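Local atomic coordinates of inosine-uridine preferring nucleoside hydrolase family protein (Bacillus anthracis, PDB entry 2C40), a protein that belongs to the inosine-uridine preferring nucleoside hydrolase family and, in the crystal, holds a calcium ion and alpha-D-ribofuranose in one pocket. Residues K3-H8 against H107-T112; R183-N188 against I265-H270; E210-E215 against I219-L224; A257-V262 against H296-D301. One frame throughout, in Å; residues are numbered along the deposited sequence.

From the N terminus, interaction 1 comes first: strand 2-8 meets helix 105-115, closing a loop of 98 residues before any other contact begins. Interaction 2 opens at the end of helix 178-186 and closes on strand 261-269. Within its span lies interaction 3, a short-range pairing of helices 206-214 and 219-229 with only three residues between its segments. Interaction 4 starts just before interaction 2 closes and ends on helix 296-308, so the two cross, sharing strand 261-269. Interactions 1, 2 and 4 each reach the same mixed sheet, whereas interaction 3 joins two helices on the opposite side of the chain's centre from interaction 2.

Interaction 1 of 4, residues K3-H8 against H107-T112; sequences KVYFNH and HHLIET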
loop_
_atom_site.group_PDB
_atom_site.type_symbol
_atom_site.label_atom_id
_atom_site.label_comp_id
_atom_site.label_asym_id
_atom_site.label_seq_id
_atom_site.Cartn_x
_atom_site.Cartn_y
_atom_site.Cartn_z
ATOM N N LYS A 3 22.932 -12.712 -21.340
ATOM C CA LYS A 3 23.437 -11.768 -20.369
ATOM C C LYS A 3 22.561 -10.504 -20.459
ATOM O O LYS A 3 22.353 -9.972 -21.518
ATOM C CB LYS A 3 24.924 -11.427 -20.599
ATOM C CG LYS A 3 25.930 -12.582 -20.373
ATOM N N VAL A 4 22.047 -10.060 -19.318
ATOM C CA VAL A 4 21.117 -8.952 -19.237
ATOM C C VAL A 4 21.586 -8.008 -18.146
ATOM O O VAL A 4 21.926 -8.445 -17.048
ATOM C CB VAL A 4 19.662 -9.428 -18.878
ATOM C CG1 VAL A 4 18.723 -8.265 -18.758
ATOM C CG2 VAL A 4 19.130 -10.388 -19.932
ATOM N N TYR A 5 21.625 -6.728 -18.474
ATOM C CA TYR A 5 21.805 -5.671 -17.503
ATOM C C TYR A 5 20.479 -4.950 -17.368
ATOM O O TYR A 5 19.938 -4.496 -18.358
ATOM C CB TYR A 5 22.898 -4.696 -17.947
ATOM C CG TYR A 5 23.190 -3.664 -16.923
ATOM C CD1 TYR A 5 22.301 -2.602 -16.694
ATOM C CD2 TYR A 5 24.364 -3.719 -16.167
ATOM C CE1 TYR A 5 22.574 -1.622 -15.704
ATOM C CE2 TYR A 5 24.635 -2.763 -15.202
ATOM C CZ TYR A 5 23.730 -1.715 -14.981
ATOM O OH TYR A 5 24.007 -0.770 -14.014
ATOM N N PHE A 6 19.994 -4.824 -16.128
ATOM C CA PHE A 6 18.652 -4.329 -15.805
ATOM C C PHE A 6 18.705 -2.986 -15.065
ATOM O O PHE A 6 19.199 -2.926 -13.929
ATOM C CB PHE A 6 17.956 -5.383 -14.924
ATOM C CG PHE A 6 16.556 -5.061 -14.522
ATOM C CD1 PHE A 6 16.072 -5.518 -13.319
ATOM C CD2 PHE A 6 15.708 -4.357 -15.348
ATOM C CE1 PHE A 6 14.784 -5.245 -12.919
ATOM C CE2 PHE A 6 14.407 -4.075 -14.956
ATOM C CZ PHE A 6 13.932 -4.512 -13.749
ATOM N N ASN A 7 18.178 -1.936 -15.704
ATOM C CA ASN A 7 18.010 -0.607 -15.079
ATOM C C ASN A 7 16.510 -0.375 -14.841
ATOM O O ASN A 7 15.713 -0.469 -15.763
ATOM C CB ASN A 7 18.639 0.487 -15.988
ATOM C CG ASN A 7 18.671 1.872 -15.340
ATOM O OD1 ASN A 7 19.643 2.239 -14.651
ATOM N ND2 ASN A 7 17.614 2.655 -15.561
ATOM N N HIS A 8 16.105 -0.111 -13.596
ATOM C CA HIS A 8 14.668 0.045 -13.277
ATOM C C HIS A 8 14.440 1.235 -12.393
ATOM O O HIS A 8 15.371 1.722 -11.778
ATOM C CB HIS A 8 14.077 -1.235 -12.637
ATOM C CG HIS A 8 14.511 -1.521 -11.212
ATOM N ND1 HIS A 8 13.887 -0.973 -10.110
ATOM C CD2 HIS A 8 15.438 -2.391 -10.727
ATOM C CE1 HIS A 8 14.449 -1.457 -9.014
ATOM N NE2 HIS A 8 15.394 -2.319 -9.363
ATOM N N HIS A 107 28.149 4.663 -14.729
ATOM C CA HIS A 107 29.489 4.130 -14.697
ATOM C C HIS A 107 29.521 2.629 -14.479
ATOM O O HIS A 107 30.282 1.914 -15.124
ATOM C CB HIS A 107 30.298 4.820 -13.603
ATOM C CG HIS A 107 30.739 6.204 -13.961
ATOM N ND1 HIS A 107 31.409 7.013 -13.077
ATOM C CD2 HIS A 107 30.598 6.925 -15.095
ATOM C CE1 HIS A 107 31.708 8.156 -13.664
ATOM N NE2 HIS A 107 31.216 8.134 -14.885
ATOM N N HIS A 108 28.674 2.167 -13.581
ATOM C CA HIS A 108 28.493 0.738 -13.357
ATOM C C HIS A 108 28.115 0.013 -14.658
ATOM O O HIS A 108 28.628 -1.060 -14.976
ATOM C CB HIS A 108 27.419 0.562 -12.286
ATOM C CG HIS A 108 27.150 -0.853 -11.914
ATOM N ND1 HIS A 108 25.927 -1.470 -12.148
ATOM C CD2 HIS A 108 27.931 -1.773 -11.307
ATOM C CE1 HIS A 108 25.976 -2.709 -11.696
ATOM N NE2 HIS A 108 27.187 -2.927 -11.198
ATOM N N LEU A 109 27.188 0.606 -15.391
ATOM C CA LEU A 109 26.727 0.039 -16.639
ATOM C C LEU A 109 27.894 -0.109 -17.635
ATOM O O LEU A 109 28.089 -1.173 -18.226
ATOM C CB LEU A 109 25.600 0.915 -17.184
ATOM C CG LEU A 109 25.070 0.788 -18.617
ATOM C CD1 LEU A 109 24.770 -0.605 -18.964
ATOM C CD2 LEU A 109 23.800 1.618 -18.661
ATOM N N ILE A 110 28.689 0.949 -17.777
ATOM C CA ILE A 110 29.856 0.949 -18.677
ATOM C C ILE A 110 30.817 -0.171 -18.316
ATOM O O ILE A 110 31.224 -0.960 -19.185
ATOM C CB ILE A 110 30.598 2.349 -18.665
ATOM C CG1 ILE A 110 29.725 3.432 -19.312
ATOM C CG2 ILE A 110 31.949 2.308 -19.375
ATOM C CD1 ILE A 110 30.211 4.873 -19.085
ATOM N N GLU A 111 31.186 -0.237 -17.036
ATOM C CA GLU A 111 32.220 -1.176 -16.568
ATOM C C GLU A 111 31.716 -2.622 -16.683
ATOM O O GLU A 111 32.479 -3.498 -17.068
ATOM C CB GLU A 111 32.649 -0.881 -15.130
ATOM C CG GLU A 111 33.639 0.264 -14.973
ATOM N N THR A 112 30.440 -2.856 -16.368
ATOM C CA THR A 112 29.846 -4.178 -16.533
ATOM C C THR A 112 29.869 -4.584 -18.006
ATOM O O THR A 112 30.319 -5.655 -18.354
ATOM C CB THR A 112 28.366 -4.245 -16.079
ATOM O OG1 THR A 112 28.246 -3.731 -14.765
ATOM C CG2 THR A 112 27.858 -5.681 -16.115
#
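Tyr5 reaches from its strand to three residues of helix 105-115, each meeting a different part of the phenol. Its OH lies 2.8 Å from His108 ND1, a hydrogen bond in which either group could be the donor; Ser33 OG is a second partner of the hydroxyl. With CG opposite the main-chain N (chi1 -175°), the phenol extends directly toward the helix. His108 has a similar first torsion (chi1 -178°), which carries ND1 to the edge of the phenol, near its plane. The two rings meet obliquely, with planes at 53°. Leu109 instead approaches over a face: CD1 stands 3.9 Å from the Tyr5 centroid, close to the ring normal, in a CH-pi contact. Strand 3-8 and helix segment 107-112 run antiparallel with axes 10.3 Å apart, the helix-on-sheet layering of an open alpha/beta fold; Leu109 also touches Leu122 and Phe124 of the neighbouring parallel strand 120-124. Thr112 OG1 is at the phenol edge, 3.8 Å from Tyr5 CE2. The same oxygen donates to His108 O at 2.7 Å from above the carbonyl plane, while Thr112 N reaches that acceptor from the other face.

Interaction 2 of 4, residues R183-N188 against I265-H270; sequences RVWEAN and INSIVH
The 3.0 Å bond from Ala187 N to Val184 O helps close the last turn of helix 178-186, the turn from which Trp185 extends its indole to Ser267 and Val269. Ala187 is the first residue to leave helical backbone angles. Trp185 has an unusual first torsion (chi1 -107°), away from the staggered positions, and its indole presents a face to one strand residue and an edge to another. Val269 CG2 sits over the five-membered ring, 3.8 Å from its centroid and 7° off the normal, a well-centred CH-pi contact; the two side chains cross at about a right angle. Ser267 lies at the rim instead: its O is near the indole plane, 3.7 Å from Trp185 CD1, and its CB is 3.8 Å from Trp185 NE1. That NE1 is buried here and has no hydrogen-bond partner in the model, so the indole is held by packing alone on this side. Ser267 and Val269 alternate with Ile268, whose CB points away from the helix. Beyond the contact, Trp185 O accepts from Arg286 NH1 and the indole touches Val288 of strand 286-292, while strand 261-269 is flanked by strands 286-292 and 279-281, with helix 178-186 packed against the sheet.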
loop_
_atom_site.group_PDB
_atom_site.type_symbol
_atom_site.label_atom_id
_atom_site.label_comp_id
_atom_site.label_asym_id
_atom_site.label_seq_id
_atom_site.Cartn_x
_atom_site.Cartn_y
_atom_site.Cartn_z
ATOM N N ARG A 183 19.088 11.000 -27.310
ATOM C CA ARG A 183 20.455 10.434 -27.295
ATOM C C ARG A 183 20.523 8.920 -27.571
ATOM O O ARG A 183 21.391 8.417 -28.324
ATOM C CB ARG A 183 20.996 10.566 -25.918
ATOM C CG ARG A 183 21.877 11.653 -25.737
ATOM C CD ARG A 183 23.336 11.173 -25.723
ATOM N NE ARG A 183 24.137 12.316 -26.140
ATOM C CZ ARG A 183 24.204 13.460 -25.473
ATOM N NH1 ARG A 183 23.575 13.603 -24.316
ATOM N NH2 ARG A 183 24.939 14.457 -25.951
ATOM N N VAL A 184 19.639 8.181 -26.903
ATOM C CA VAL A 184 19.577 6.725 -27.118
ATOM C C VAL A 184 19.140 6.493 -28.561
ATOM O O VAL A 184 19.744 5.685 -29.305
ATOM C CB VAL A 184 18.647 6.038 -26.127
ATOM C CG1 VAL A 184 18.414 4.590 -26.522
ATOM C CG2 VAL A 184 19.211 6.143 -24.704
ATOM N N TRP A 185 18.147 7.254 -29.001
ATOM C CA TRP A 185 17.657 7.127 -30.364
ATOM C C TRP A 185 18.751 7.418 -31.407
ATOM O O TRP A 185 18.709 6.824 -32.479
ATOM C CB TRP A 185 16.475 8.048 -30.621
ATOM C CG TRP A 185 15.095 7.428 -30.732
ATOM C CD1 TRP A 185 14.214 7.592 -31.769
ATOM C CD2 TRP A 185 14.428 6.596 -29.780
ATOM N NE1 TRP A 185 13.064 6.932 -31.525
ATOM C CE2 TRP A 185 13.155 6.315 -30.304
ATOM C CE3 TRP A 185 14.783 6.063 -28.531
ATOM C CZ2 TRP A 185 12.234 5.531 -29.634
ATOM C CZ3 TRP A 185 13.882 5.259 -27.890
ATOM C CH2 TRP A 185 12.619 5.000 -28.440
ATOM N N GLU A 186 19.713 8.288 -31.115
ATOM C CA GLU A 186 20.750 8.540 -32.089
ATOM C C GLU A 186 21.840 7.451 -32.066
ATOM O O GLU A 186 22.558 7.309 -33.034
ATOM C CB GLU A 186 21.327 9.963 -31.978
ATOM C CG GLU A 186 21.924 10.300 -30.643
ATOM C CD GLU A 186 22.657 11.660 -30.637
ATOM O OE1 GLU A 186 23.820 11.737 -31.117
ATOM O OE2 GLU A 186 22.077 12.630 -30.126
ATOM N N ALA A 187 21.963 6.687 -30.989
ATOM C CA ALA A 187 22.977 5.622 -30.923
ATOM C C ALA A 187 22.740 4.528 -31.980
ATOM O O ALA A 187 21.592 4.235 -32.395
ATOM C CB ALA A 187 23.012 4.985 -29.526
ATOM N N ASN A 188 23.846 3.917 -32.379
ATOM C CA ASN A 188 23.820 2.752 -33.234
ATOM C C ASN A 188 23.533 1.476 -32.410
ATOM O O ASN A 188 24.420 0.661 -32.129
ATOM C CB ASN A 188 25.127 2.646 -34.037
ATOM C CG ASN A 188 25.063 1.600 -35.124
ATOM O OD1 ASN A 188 23.995 1.207 -35.576
ATOM N ND2 ASN A 188 26.209 1.149 -35.550
ATOM N N ILE A 265 8.948 0.065 -36.965
ATOM C CA ILE A 265 8.500 1.357 -37.455
ATOM C C ILE A 265 9.642 2.348 -37.265
ATOM O O ILE A 265 10.490 2.110 -36.437
ATOM C CB ILE A 265 7.147 1.832 -36.798
ATOM C CG1 ILE A 265 7.316 2.290 -35.367
ATOM C CG2 ILE A 265 6.003 0.749 -36.913
ATOM C CD1 ILE A 265 6.366 3.452 -35.045
ATOM N N ASN A 266 9.673 3.403 -38.087
ATOM C CA ASN A 266 10.644 4.487 -37.976
ATOM C C ASN A 266 10.039 5.613 -37.161
ATOM O O ASN A 266 8.868 5.982 -37.359
ATOM C CB ASN A 266 11.068 5.030 -39.343
ATOM C CG ASN A 266 11.812 4.006 -40.179
ATOM O OD1 ASN A 266 12.583 3.186 -39.681
ATOM N ND2 ASN A 266 11.545 4.031 -41.447
ATOM N N SER A 267 10.876 6.199 -36.312
ATOM C CA SER A 267 10.404 6.970 -35.177
ATOM C C SER A 267 11.349 8.107 -34.821
ATOM O O SER A 267 12.547 8.001 -35.030
ATOM C CB SER A 267 10.235 6.018 -33.968
ATOM O OG SER A 267 9.399 6.606 -32.991
ATOM N N ILE A 268 10.778 9.208 -34.346
ATOM C CA ILE A 268 11.498 10.292 -33.658
ATOM C C ILE A 268 10.911 10.548 -32.214
ATOM O O ILE A 268 9.789 10.188 -31.912
ATOM C CB ILE A 268 11.404 11.584 -34.467
ATOM C CG1 ILE A 268 9.962 12.134 -34.481
ATOM C CG2 ILE A 268 11.950 11.364 -35.907
ATOM C CD1 ILE A 268 9.817 13.416 -35.265
ATOM N N VAL A 269 11.689 11.186 -31.346
ATOM C CA VAL A 269 11.179 11.679 -30.080
ATOM C C VAL A 269 11.277 13.203 -30.115
ATOM O O VAL A 269 12.294 13.742 -30.589
ATOM C CB VAL A 269 12.028 11.334 -28.841
ATOM C CG1 VAL A 269 11.106 11.063 -27.577
ATOM C CG2 VAL A 269 13.013 10.233 -29.076
ATOM N N HIS A 270 10.233 13.865 -29.592
ATOM C CA HIS A 270 10.249 15.306 -29.351
ATOM C C HIS A 270 10.970 15.539 -28.070
ATOM O O HIS A 270 10.770 14.824 -27.102
ATOM C CB HIS A 270 8.851 15.907 -29.238
ATOM C CG HIS A 270 8.082 15.897 -30.523
ATOM N ND1 HIS A 270 6.838 16.477 -30.653
ATOM C CD2 HIS A 270 8.377 15.376 -31.736
ATOM C CE1 HIS A 270 6.404 16.310 -31.894
ATOM N NE2 HIS A 270 7.308 15.626 -32.562
#

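Interaction 3 of 4, residues E210-E215 against I219-L224; sequences EQWAKE and IGIDFL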
loop_
_atom_site.group_PDB
_atom_site.type_symbol
_atom_site.label_atom_id
_atom_site.label_comp_id
_atom_site.label_asym_id
_atom_site.label_seq_id
_atom_site.Cartn_x
_atom_site.Cartn_y
_atom_site.Cartn_z
ATOM N N GLU A 210 -7.290 -12.716 -8.084
ATOM C CA GLU A 210 -7.913 -13.737 -7.267
ATOM C C GLU A 210 -7.329 -15.122 -7.447
ATOM O O GLU A 210 -7.267 -15.865 -6.490
ATOM C CB GLU A 210 -9.414 -13.845 -7.529
ATOM C CG GLU A 210 -10.168 -12.629 -7.071
ATOM C CD GLU A 210 -11.642 -12.648 -7.435
ATOM O OE1 GLU A 210 -12.369 -11.820 -6.824
ATOM O OE2 GLU A 210 -12.053 -13.465 -8.314
ATOM N N GLN A 211 -6.994 -15.471 -8.686
ATOM C CA GLN A 211 -6.407 -16.757 -9.023
ATOM C C GLN A 211 -4.983 -16.881 -8.469
ATOM O O GLN A 211 -4.562 -17.951 -8.057
ATOM C CB GLN A 211 -6.404 -16.972 -10.540
ATOM N N TRP A 212 -4.258 -15.778 -8.408
ATOM C CA TRP A 212 -3.010 -15.732 -7.640
ATOM C C TRP A 212 -3.186 -15.927 -6.138
ATOM O O TRP A 212 -2.422 -16.683 -5.541
ATOM C CB TRP A 212 -2.247 -14.419 -7.909
ATOM C CG TRP A 212 -1.540 -14.403 -9.265
ATOM C CD1 TRP A 212 -1.206 -15.483 -10.003
ATOM C CD2 TRP A 212 -1.049 -13.264 -9.980
ATOM N NE1 TRP A 212 -0.556 -15.101 -11.117
ATOM C CE2 TRP A 212 -0.447 -13.744 -11.146
ATOM C CE3 TRP A 212 -1.053 -11.899 -9.742
ATOM C CZ2 TRP A 212 0.135 -12.905 -12.097
ATOM C CZ3 TRP A 212 -0.497 -11.062 -10.671
ATOM C CH2 TRP A 212 0.090 -11.558 -11.840
ATOM N N ALA A 213 -4.190 -15.275 -5.552
ATOM C CA ALA A 213 -4.466 -15.373 -4.125
ATOM C C ALA A 213 -4.767 -16.827 -3.717
ATOM O O ALA A 213 -4.311 -17.273 -2.660
ATOM C CB ALA A 213 -5.620 -14.446 -3.777
ATOM N N LYS A 214 -5.534 -17.545 -4.545
ATOM C CA LYS A 214 -5.845 -18.967 -4.332
ATOM C C LYS A 214 -4.581 -19.822 -4.217
ATOM O O LYS A 214 -4.578 -20.840 -3.542
ATOM C CB LYS A 214 -6.776 -19.517 -5.448
ATOM N N GLU A 215 -3.497 -19.403 -4.867
ATOM C CA GLU A 215 -2.240 -20.170 -4.838
ATOM C C GLU A 215 -1.142 -19.509 -4.038
ATOM O O GLU A 215 0.049 -19.692 -4.297
ATOM C CB GLU A 215 -1.766 -20.478 -6.269
ATOM C CG GLU A 215 -2.799 -21.296 -7.016
ATOM C CD GLU A 215 -2.237 -21.961 -8.219
ATOM O OE1 GLU A 215 -1.510 -21.277 -8.955
ATOM O OE2 GLU A 215 -2.546 -23.158 -8.434
ATOM N N ILE A 219 5.185 -19.338 -2.242
ATOM C CA ILE A 219 5.618 -18.094 -1.597
ATOM C C ILE A 219 5.864 -16.961 -2.620
ATOM O O ILE A 219 5.625 -15.789 -2.310
ATOM C CB ILE A 219 6.826 -18.278 -0.621
ATOM C CG1 ILE A 219 7.121 -16.943 0.104
ATOM C CG2 ILE A 219 8.106 -18.750 -1.337
ATOM C CD1 ILE A 219 8.142 -17.030 1.262
ATOM N N GLY A 220 6.300 -17.309 -3.829
ATOM C CA GLY A 220 6.485 -16.330 -4.887
ATOM C C GLY A 220 5.174 -15.776 -5.443
ATOM O O GLY A 220 5.105 -14.605 -5.835
ATOM N N ILE A 221 4.131 -16.609 -5.472
ATOM C CA ILE A 221 2.790 -16.164 -5.843
ATOM C C ILE A 221 2.247 -15.214 -4.729
ATOM O O ILE A 221 1.747 -14.136 -5.032
ATOM C CB ILE A 221 1.823 -17.374 -6.088
ATOM C CG1 ILE A 221 2.270 -18.244 -7.271
ATOM C CG2 ILE A 221 0.397 -16.929 -6.297
ATOM C CD1 ILE A 221 2.157 -17.599 -8.634
ATOM N N ASP A 222 2.380 -15.619 -3.464
ATOM C CA ASP A 222 1.994 -14.798 -2.316
ATOM C C ASP A 222 2.754 -13.460 -2.402
ATOM O O ASP A 222 2.152 -12.397 -2.258
ATOM C CB ASP A 222 2.326 -15.548 -1.040
ATOM C CG ASP A 222 1.836 -14.865 0.229
ATOM O OD1 ASP A 222 0.876 -14.045 0.204
ATOM O OD2 ASP A 222 2.415 -15.201 1.283
ATOM N N PHE A 223 4.047 -13.512 -2.726
ATOM C CA PHE A 223 4.842 -12.274 -2.891
ATOM C C PHE A 223 4.329 -11.368 -4.025
ATOM O O PHE A 223 4.172 -10.148 -3.819
ATOM C CB PHE A 223 6.315 -12.573 -3.132
ATOM C CG PHE A 223 7.166 -11.329 -3.370
ATOM C CD1 PHE A 223 7.704 -11.058 -4.617
ATOM C CD2 PHE A 223 7.428 -10.433 -2.332
ATOM C CE1 PHE A 223 8.487 -9.932 -4.834
ATOM C CE2 PHE A 223 8.214 -9.288 -2.549
ATOM C CZ PHE A 223 8.733 -9.046 -3.784
ATOM N N LEU A 224 4.071 -11.960 -5.205
ATOM C CA LEU A 224 3.427 -11.246 -6.312
ATOM C C LEU A 224 2.133 -10.587 -5.878
ATOM O O LEU A 224 1.908 -9.434 -6.191
ATOM C CB LEU A 224 3.053 -12.186 -7.474
ATOM C CG LEU A 224 3.964 -12.434 -8.629
ATOM C CD1 LEU A 224 3.338 -13.580 -9.493
ATOM C CD2 LEU A 224 4.146 -11.120 -9.449
#
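Two first torsions bring Trp212 and Ile221 together across the turn between their helices. Trp212 places CG opposite its carbonyl carbon (chi1 -76°), while Ile221, with chi1 at -63°, sets CG1 beside the backbone N and sends CG2 opposite that N, toward the preceding helix. The branch CG2 comes within 4.0 Å of Trp212 CB and 4.2 Å of Glu215 CB. Ile221 CB lies 3.4 Å from Glu215 O, so the isoleucine is wedged against the backbone of Glu215, in the turn after helix 206-214. One turn further along, Leu224 covers the indole. Its CD1 is 4.2 Å from the centroid of the Trp212 six-membered ring and 14° off the normal, a CH-pi contact over the face, while CE2 is the nearest ring atom at 4.1 Å. Trp212 NE1 is buried by this contact and lacks a partner in the model, leaving the indole positioned by apolar packing. The charged end of Glu215 turns to another partner, with OE1 in a salt bridge to Lys308 of helix 296-308. That helix also touches Ile221 and Leu224 through Ala307, and the second subunit packs its Asn91 on Ala213 and its Pro88 on Asp222. Helices 206-214 and 219-229 follow each other through a very short connection, a helix-turn-helix pairing in the plain structural sense, set steeply rather than antiparallel and packed on helix 296-308 beside the subunit interface.

Interaction 4 of 4, residues A257-V262 against H296-D301; sequences ADLAKV and HDRFFD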
loop_
_atom_site.group_PDB
_atom_site.type_symbol
_atom_site.label_atom_id
_atom_site.label_comp_id
_atom_site.label_asym_id
_atom_site.label_seq_id
_atom_site.Cartn_x
_atom_site.Cartn_y
_atom_site.Cartn_z
ATOM N N ALA A 257 10.723 -13.963 -26.021
ATOM C CA ALA A 257 10.378 -13.063 -27.139
ATOM C C ALA A 257 9.116 -13.517 -27.892
ATOM O O ALA A 257 8.366 -12.683 -28.421
ATOM C CB ALA A 257 11.540 -12.986 -28.100
ATOM N N ASP A 258 8.906 -14.835 -27.901
ATOM C CA ASP A 258 7.802 -15.505 -28.583
ATOM C C ASP A 258 6.371 -15.262 -28.047
ATOM O O ASP A 258 5.398 -15.758 -28.647
ATOM C CB ASP A 258 8.066 -17.049 -28.650
ATOM C CG ASP A 258 9.153 -17.578 -27.613
ATOM O OD1 ASP A 258 10.236 -16.919 -27.446
ATOM O OD2 ASP A 258 8.957 -18.698 -27.026
ATOM N N LEU A 259 6.251 -14.542 -26.934
ATOM C CA LEU A 259 4.966 -14.134 -26.359
ATOM C C LEU A 259 4.247 -13.080 -27.190
ATOM O O LEU A 259 3.027 -12.989 -27.158
ATOM C CB LEU A 259 5.175 -13.584 -24.936
ATOM C CG LEU A 259 5.627 -14.618 -23.910
ATOM C CD1 LEU A 259 5.969 -13.976 -22.587
ATOM C CD2 LEU A 259 4.566 -15.675 -23.737
ATOM N N ALA A 260 4.989 -12.261 -27.910
ATOM C CA ALA A 260 4.399 -11.187 -28.670
ATOM C C ALA A 260 4.984 -11.165 -30.076
ATOM O O ALA A 260 5.772 -12.045 -30.459
ATOM C CB ALA A 260 4.643 -9.878 -27.969
ATOM N N LYS A 261 4.509 -10.209 -30.864
ATOM C CA LYS A 261 5.043 -9.922 -32.174
ATOM C C LYS A 261 5.703 -8.569 -32.105
ATOM O O LYS A 261 5.579 -7.865 -31.131
ATOM C CB LYS A 261 3.926 -9.893 -33.201
ATOM C CG LYS A 261 3.459 -11.271 -33.635
ATOM C CD LYS A 261 1.967 -11.343 -33.480
ATOM C CE LYS A 261 1.347 -12.557 -34.123
ATOM N NZ LYS A 261 1.093 -12.165 -35.502
ATOM N N VAL A 262 6.396 -8.219 -33.160
ATOM C CA VAL A 262 7.072 -6.945 -33.260
ATOM C C VAL A 262 6.874 -6.373 -34.693
ATOM O O VAL A 262 7.015 -7.097 -35.678
ATOM C CB VAL A 262 8.548 -7.149 -32.914
ATOM C CG1 VAL A 262 9.415 -6.136 -33.583
ATOM C CG2 VAL A 262 8.740 -7.073 -31.417
ATOM N N HIS A 296 -2.156 -13.471 -24.298
ATOM C CA HIS A 296 -2.689 -13.306 -22.955
ATOM C C HIS A 296 -2.327 -14.520 -22.100
ATOM O O HIS A 296 -1.581 -14.406 -21.152
ATOM C CB HIS A 296 -4.229 -13.127 -23.010
ATOM C CG HIS A 296 -4.886 -13.159 -21.660
ATOM N ND1 HIS A 296 -4.843 -12.093 -20.787
ATOM C CD2 HIS A 296 -5.570 -14.137 -21.021
ATOM C CE1 HIS A 296 -5.466 -12.412 -19.667
ATOM N NE2 HIS A 296 -5.908 -13.648 -19.779
ATOM N N ASP A 297 -2.828 -15.687 -22.509
ATOM C CA ASP A 297 -2.721 -16.918 -21.727
ATOM C C ASP A 297 -1.261 -17.311 -21.496
ATOM O O ASP A 297 -0.887 -17.678 -20.407
ATOM C CB ASP A 297 -3.510 -18.087 -22.384
ATOM C CG ASP A 297 -5.023 -17.884 -22.334
ATOM O OD1 ASP A 297 -5.469 -16.965 -21.652
ATOM O OD2 ASP A 297 -5.799 -18.636 -22.971
ATOM N N ARG A 298 -0.441 -17.242 -22.530
ATOM C CA ARG A 298 0.974 -17.571 -22.364
ATOM C C ARG A 298 1.687 -16.596 -21.461
ATOM O O ARG A 298 2.510 -16.988 -20.649
ATOM C CB ARG A 298 1.659 -17.625 -23.706
ATOM C CG ARG A 298 1.150 -18.796 -24.538
ATOM C CD ARG A 298 2.309 -19.597 -25.075
ATOM N NE ARG A 298 2.775 -19.064 -26.335
ATOM C CZ ARG A 298 4.047 -18.996 -26.742
ATOM N NH1 ARG A 298 5.072 -19.362 -25.972
ATOM N NH2 ARG A 298 4.286 -18.529 -27.956
ATOM N N PHE A 299 1.375 -15.321 -21.598
ATOM C CA PHE A 299 2.021 -14.285 -20.752
ATOM C C PHE A 299 1.736 -14.563 -19.285
ATOM O O PHE A 299 2.643 -14.713 -18.469
ATOM C CB PHE A 299 1.547 -12.881 -21.150
ATOM C CG PHE A 299 2.047 -11.813 -20.254
ATOM C CD1 PHE A 299 1.158 -11.052 -19.480
ATOM C CD2 PHE A 299 3.414 -11.598 -20.132
ATOM C CE1 PHE A 299 1.624 -10.058 -18.660
ATOM C CE2 PHE A 299 3.905 -10.614 -19.274
ATOM C CZ PHE A 299 3.028 -9.851 -18.531
ATOM N N PHE A 300 0.474 -14.656 -18.942
ATOM C CA PHE A 300 0.103 -14.896 -17.554
ATOM C C PHE A 300 0.505 -16.267 -17.053
ATOM O O PHE A 300 0.870 -16.384 -15.903
ATOM C CB PHE A 300 -1.397 -14.632 -17.334
ATOM C CG PHE A 300 -1.733 -13.190 -17.376
ATOM C CD1 PHE A 300 -2.453 -12.643 -18.440
ATOM C CD2 PHE A 300 -1.264 -12.358 -16.389
ATOM C CE1 PHE A 300 -2.742 -11.274 -18.474
ATOM C CE2 PHE A 300 -1.538 -11.002 -16.412
ATOM C CZ PHE A 300 -2.272 -10.447 -17.453
ATOM N N ASP A 301 0.466 -17.297 -17.898
ATOM C CA ASP A 301 0.978 -18.618 -17.486
ATOM C C ASP A 301 2.497 -18.568 -17.215
ATOM O O ASP A 301 3.019 -19.185 -16.304
ATOM C CB ASP A 301 0.684 -19.664 -18.550
ATOM C CG ASP A 301 1.147 -21.028 -18.146
ATOM O OD1 ASP A 301 0.542 -21.617 -17.224
ATOM O OD2 ASP A 301 2.114 -21.532 -18.762
#
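The Phe299 ring meets Leu259 at its edge: Leu259 CD1 lies near the ring plane, 4.3 Å from Phe299 CD2. The adjacent Phe300 ring has Phe299 CD1 over one face, 3.8 Å above its centre. Leu259 divides its two methyls, CD1 going to the phenyl edge and CD2 to the helix backbone side, 3.5 Å from Arg298 CB and 3.9 Å from Phe299 N. Its first torsion (chi1 -67°) puts CG opposite the carbonyl carbon, and the branched end comes nearer the helix than its CB direction suggests. Arg298 bends at chi2 and chi3, which brings NH2 beside the main chain of Asp258, the two side chains crossing at about a right angle. Despite a 3.1 Å separation, Arg298 NH2 and Asp258 O are not hydrogen-bonded, because the angle is poor. The carboxylate is also beyond salt-bridge distance, with Asp258 OD2 4.1 Å from Arg298 NH1 and the two planes 45° apart; any attraction is probably diffuse. Outside the pair, Leu259 and Phe299 both touch Ala252 of helix 246-255, which carries the calcium ligand Asp247. In the alpha/beta fold, the contact packs the short 3-10 turn leading into strand 261-269 against the start of helix 296-308, which follows the antiparallel partner strand 286-292.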